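PDB 1R6V: fervidolysin from Fervidobacterium pennivorans, which degrades keratin into peptides as a subtilisin-like serine protease, allowing its bacterium to grow on native feathers. Local coordinates for residues A[401-406]-A[490-495]; A[586-589]-A[595-598]. The protein carries 1 engineered substitution. All blocks are in the same frame, centred on the assembly; numbering follows the deposited sequence.

Contact 1 (A[401-406]-A[490-495])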
loop_
_atom_site.group_PDB
_atom_site.type_symbol
_atom_site.label_atom_id
_atom_site.label_comp_id
_atom_site.label_asym_id
_atom_site.label_seq_id
_atom_site.Cartn_x
_atom_site.Cartn_y
_atom_site.Cartn_z
ATOM N N ALA A 401 17.217 -1.248 18.529
ATOM C CA ALA A 401 16.436 -2.227 17.774
ATOM C C ALA A 401 15.991 -1.771 16.398
ATOM O O ALA A 401 15.609 -0.619 16.198
ATOM C CB ALA A 401 15.206 -2.663 18.578
ATOM N N LYS A 402 16.038 -2.702 15.452
ATOM C CA LYS A 402 15.578 -2.433 14.092
ATOM C C LYS A 402 14.125 -2.878 14.130
ATOM O O LYS A 402 13.752 -3.696 14.969
ATOM C CB LYS A 402 16.373 -3.265 13.090
ATOM C CG LYS A 402 17.820 -2.819 13.017
ATOM C CD LYS A 402 18.654 -3.711 12.135
ATOM C CE LYS A 402 20.040 -3.113 11.945
ATOM N NZ LYS A 402 20.711 -2.818 13.249
ATOM N N PRO A 403 13.279 -2.346 13.234
ATOM C CA PRO A 403 11.876 -2.763 13.263
ATOM C C PRO A 403 11.603 -4.266 13.258
ATOM O O PRO A 403 10.747 -4.741 14.011
ATOM C CB PRO A 403 11.279 -2.019 12.064
ATOM C CG PRO A 403 12.050 -0.704 12.129
ATOM C CD PRO A 403 13.476 -1.201 12.324
ATOM N N TRP A 404 12.323 -5.033 12.444
ATOM C CA TRP A 404 12.069 -6.468 12.428
ATOM C C TRP A 404 12.401 -7.105 13.779
ATOM O O TRP A 404 11.762 -8.075 14.188
ATOM C CB TRP A 404 12.843 -7.170 11.302
ATOM C CG TRP A 404 14.339 -7.333 11.495
ATOM C CD1 TRP A 404 15.326 -6.597 10.902
ATOM C CD2 TRP A 404 15.005 -8.357 12.250
ATOM N NE1 TRP A 404 16.564 -7.103 11.234
ATOM C CE2 TRP A 404 16.392 -8.182 12.056
ATOM C CE3 TRP A 404 14.562 -9.405 13.069
ATOM C CZ2 TRP A 404 17.340 -9.018 12.653
ATOM C CZ3 TRP A 404 15.503 -10.229 13.661
ATOM C CH2 TRP A 404 16.876 -10.033 13.448
ATOM N N GLN A 405 13.382 -6.550 14.483
ATOM C CA GLN A 405 13.743 -7.110 15.778
ATOM C C GLN A 405 12.629 -6.894 16.792
ATOM O O GLN A 405 12.350 -7.761 17.618
ATOM C CB GLN A 405 15.037 -6.483 16.291
ATOM C CG GLN A 405 16.263 -6.842 15.473
ATOM C CD GLN A 405 17.532 -6.198 16.032
ATOM O OE1 GLN A 405 17.699 -4.982 15.982
ATOM N NE2 GLN A 405 18.421 -7.016 16.569
ATOM N N ILE A 406 12.000 -5.728 16.737
ATOM C CA ILE A 406 10.900 -5.450 17.648
ATOM C C ILE A 406 9.754 -6.398 17.336
ATOM O O ILE A 406 9.172 -7.003 18.247
ATOM C CB ILE A 406 10.416 -3.982 17.519
ATOM C CG1 ILE A 406 11.496 -3.033 18.062
ATOM C CG2 ILE A 406 9.062 -3.805 18.260
ATOM C CD1 ILE A 406 11.775 -3.192 19.571
ATOM N N PHE A 490 10.641 -5.843 0.172
ATOM C CA PHE A 490 10.031 -6.409 1.370
ATOM C C PHE A 490 10.868 -6.034 2.592
ATOM O O PHE A 490 11.769 -6.771 2.964
ATOM C CB PHE A 490 9.971 -7.938 1.247
ATOM C CG PHE A 490 9.077 -8.411 0.133
ATOM C CD1 PHE A 490 9.540 -8.481 -1.176
ATOM C CD2 PHE A 490 7.760 -8.757 0.399
ATOM C CE1 PHE A 490 8.700 -8.890 -2.213
ATOM C CE2 PHE A 490 6.908 -9.166 -0.626
ATOM C CZ PHE A 490 7.381 -9.232 -1.933
ATOM N N PRO A 491 10.553 -4.910 3.248
ATOM C CA PRO A 491 11.339 -4.518 4.419
ATOM C C PRO A 491 10.958 -5.190 5.718
ATOM O O PRO A 491 9.783 -5.444 5.989
ATOM C CB PRO A 491 11.136 -3.007 4.493
ATOM C CG PRO A 491 9.760 -2.814 3.925
ATOM C CD PRO A 491 9.619 -3.846 2.831
ATOM N N HIS A 492 11.983 -5.489 6.505
ATOM C CA HIS A 492 11.789 -6.052 7.827
ATOM C C HIS A 492 10.865 -7.248 7.917
ATOM O O HIS A 492 10.095 -7.357 8.853
ATOM C CB HIS A 492 11.321 -4.918 8.737
ATOM C CG HIS A 492 12.329 -3.822 8.839
ATOM N ND1 HIS A 492 13.424 -3.908 9.671
ATOM C CD2 HIS A 492 12.497 -2.693 8.109
ATOM C CE1 HIS A 492 14.231 -2.887 9.440
ATOM N NE2 HIS A 492 13.692 -2.137 8.496
ATOM N N ILE A 493 10.986 -8.154 6.954
ATOM C CA ILE A 493 10.191 -9.366 6.948
ATOM C C ILE A 493 10.997 -10.498 7.607
ATOM O O ILE A 493 12.195 -10.364 7.870
ATOM C CB ILE A 493 9.805 -9.825 5.505
ATOM C CG1 ILE A 493 11.054 -10.161 4.682
ATOM C CG2 ILE A 493 8.985 -8.723 4.810
ATOM C CD1 ILE A 493 10.730 -10.986 3.412
ATOM N N ASP A 494 10.317 -11.605 7.880
ATOM C CA ASP A 494 10.962 -12.775 8.483
ATOM C C ASP A 494 12.016 -13.406 7.572
ATOM O O ASP A 494 11.869 -13.442 6.340
ATOM C CB ASP A 494 9.954 -13.911 8.742
ATOM C CG ASP A 494 9.018 -13.643 9.885
ATOM O OD1 ASP A 494 9.236 -12.675 10.648
ATOM O OD2 ASP A 494 8.050 -14.440 10.032
ATOM N N SER A 495 13.063 -13.945 8.185
ATOM C CA SER A 495 14.039 -14.691 7.404
ATOM C C SER A 495 13.402 -16.098 7.402
ATOM O O SER A 495 12.517 -16.376 8.210
ATOM C CB SER A 495 15.393 -14.720 8.102
ATOM O OG SER A 495 15.268 -15.216 9.424
#
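The imidazole of His492 has Pro403 over one face, while its rim meets the methylene CB of Trp404 in the ring plane. Pro403 CB rides 3.7 Å above that plane, off-centre toward the rim, and its line to the ring centroid leans only 16° from the normal, a CH-pi contact. Pro403 CD packs 3.4 Å from His492 CE1, so the pyrrolidine spans the ring from CG and ND1 to CE1. The indole of Trp404 meets His492 differently: its own edge, at CD1, faces ND1 at 3.5 Å, and the two rings meet rim to rim with planes 31° apart. Gln405 CG lies over the centre of one indole face. Trp404 CG sits between its backbone N and carbonyl carbon (chi1 74°), a torsion that turns the CD1 edge toward ND1 of His492, the two side chains crossing at about a right angle.

The polar link is Trp404 N to His492 ND1, 3.2 Å long and bent, with the donor well out of the imidazole plane. It uses an amide of the first helical turn, which has no helical carbonyl to receive it. Lys402 is the N-cap of helix 403-413, Pro403 suits the first position because it needs no amide hydrogen there, and Gln405 OE1 accepts Lys402 N at 2.9 Å, one of the two bonds of a capping box, without a return bond from the Lys402 side chain. Here a subtilase-domain helix starts against a strand of the following Ig-like sandwich domain, where the chain turns a corner at His492. Accepting through ND1 beside a helix N-terminus probably disfavours a doubly protonated ring. Arg407 binds His492 O and forms a salt bridge with Asp494 OD1, while Met285 of helix 275-286 also touches the His492 side chain.

Contact 2 (A[586-589]-A[595-598])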
loop_
_atom_site.group_PDB
_atom_site.type_symbol
_atom_site.label_atom_id
_atom_site.label_comp_id
_atom_site.label_asym_id
_atom_site.label_seq_id
_atom_site.Cartn_x
_atom_site.Cartn_y
_atom_site.Cartn_z
ATOM N N GLY A 586 12.711 -2.180 -37.033
ATOM C CA GLY A 586 13.135 -2.969 -38.176
ATOM C C GLY A 586 12.090 -3.082 -39.267
ATOM O O GLY A 586 10.889 -3.035 -39.002
ATOM N N ARG A 587 12.559 -3.222 -40.504
ATOM C CA ARG A 587 11.682 -3.359 -41.659
ATOM C C ARG A 587 12.133 -4.571 -42.465
ATOM O O ARG A 587 13.331 -4.835 -42.571
ATOM C CB ARG A 587 11.746 -2.112 -42.542
ATOM C CG ARG A 587 11.349 -0.819 -41.858
ATOM C CD ARG A 587 11.104 0.270 -42.900
ATOM N NE ARG A 587 10.739 1.553 -42.308
ATOM C CZ ARG A 587 11.594 2.370 -41.700
ATOM N NH1 ARG A 587 12.877 2.036 -41.602
ATOM N NH2 ARG A 587 11.165 3.524 -41.201
ATOM N N VAL A 588 11.181 -5.311 -43.022
ATOM C CA VAL A 588 11.512 -6.493 -43.819
ATOM C C VAL A 588 10.494 -6.674 -44.942
ATOM O O VAL A 588 9.330 -6.306 -44.801
ATOM C CB VAL A 588 11.542 -7.761 -42.934
ATOM C CG1 VAL A 588 10.168 -8.019 -42.337
ATOM C CG2 VAL A 588 12.015 -8.957 -43.739
ATOM N N ALA A 589 10.932 -7.232 -46.066
ATOM C CA ALA A 589 10.025 -7.435 -47.184
ATOM C C ALA A 589 8.830 -8.254 -46.741
ATOM O O ALA A 589 8.968 -9.233 -46.009
ATOM C CB ALA A 589 10.745 -8.148 -48.331
ATOM N N THR A 595 6.102 -16.726 -41.767
ATOM C CA THR A 595 6.058 -16.504 -40.323
ATOM C C THR A 595 7.286 -15.729 -39.868
ATOM O O THR A 595 8.412 -16.203 -40.027
ATOM C CB THR A 595 6.020 -17.839 -39.534
ATOM O OG1 THR A 595 4.820 -18.556 -39.846
ATOM C CG2 THR A 595 6.060 -17.571 -38.033
ATOM N N TYR A 596 7.074 -14.533 -39.318
ATOM C CA TYR A 596 8.181 -13.721 -38.814
ATOM C C TYR A 596 8.306 -14.025 -37.325
ATOM O O TYR A 596 7.324 -13.939 -36.592
ATOM C CB TYR A 596 7.908 -12.225 -38.994
ATOM C CG TYR A 596 7.696 -11.799 -40.426
ATOM C CD1 TYR A 596 6.418 -11.762 -40.980
ATOM C CD2 TYR A 596 8.777 -11.441 -41.228
ATOM C CE1 TYR A 596 6.225 -11.376 -42.309
ATOM C CE2 TYR A 596 8.596 -11.055 -42.553
ATOM C CZ TYR A 596 7.317 -11.027 -43.085
ATOM O OH TYR A 596 7.139 -10.672 -44.404
ATOM N N ASP A 597 9.505 -14.389 -36.886
ATOM C CA ASP A 597 9.728 -14.712 -35.476
ATOM C C ASP A 597 10.349 -13.507 -34.791
ATOM O O ASP A 597 11.475 -13.116 -35.090
ATOM C CB ASP A 597 10.640 -15.941 -35.351
ATOM C CG ASP A 597 10.782 -16.432 -33.912
ATOM O OD1 ASP A 597 10.013 -15.989 -33.038
ATOM O OD2 ASP A 597 11.664 -17.278 -33.661
ATOM N N LEU A 598 9.592 -12.909 -33.879
ATOM C CA LEU A 598 10.045 -11.733 -33.153
ATOM C C LEU A 598 10.384 -12.075 -31.703
ATOM O O LEU A 598 10.604 -11.179 -30.892
ATOM C CB LEU A 598 8.941 -10.672 -33.180
ATOM C CG LEU A 598 8.537 -10.225 -34.587
ATOM C CD1 LEU A 598 7.380 -9.249 -34.511
ATOM C CD2 LEU A 598 9.732 -9.584 -35.276
#
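Val588 and Tyr596 lie on strands that do not pair with each other: their CA atoms, the nearest across the two segments, stand 9.4 Å apart, and the main chain of each is bonded elsewhere, Val588 to Phe574 and Tyr596 to Val560. Both side chains point toward the other strand. Tyr596 has its CG beside the backbone N and anti to the carbonyl carbon (chi1 -60°), which sends the long ring across toward 586-589. Val588 meets it with one branch above all: CG1 packs 3.4 Å from Tyr596 CE2, approaching obliquely and touching the CD2–CE2 side of the ring, while CG2 stays at 4.2 Å from CE2. Valine suits this place because its beta-branch sets CG1 directly against the ring.

Farther out, the phenol ends in a hydrogen bond. Tyr596 OH donates to Ala589 O over 2.8 Å, the acceptor lying at the edge of the ring and the hydroxyl lying in the carbonyl plane on a lone pair, with a C=O...O angle of 132°. Ala589 contributes its carbonyl while its CB points away, so the bond makes no demand on its side chain. A phenylalanine in place of Tyr596 would probably still pack on Val588 but would leave Ala589 O without this donor and strand 595-597 without this tie to the end of strand 584-589. Tyr596 OH also has a weak bond from Ala591 N in the link that joins the strands, and its ring meets that of Phe574. Strand 584-589 belongs to a five-stranded sheet and strand 595-597 to a four-stranded one; side chains meeting between two facing sheets are what define a beta-sandwich, here the second sandwich domain of fervidolysin, near its surface.

Contact 1 is the deeper of the two, with three of its four touching residues buried; contact 2 is only partly buried, its Ala589 exposed. They share no secondary-structure element, their centres lie about 51 Å apart and they do not touch. The first joins separate domains, the protease domain and the Ig-like sandwich, with 83 residues between its segments; the second spans two facing sheets within the other sandwich domain, with five residues between. Each combines one hydrogen bond with ring packing, but in reversed roles: in 401-406/490-495 a backbone amide donates a hydrogen bond to a side-chain ring nitrogen, whereas in 586-589/595-598 a side-chain hydroxyl donates to a backbone carbonyl.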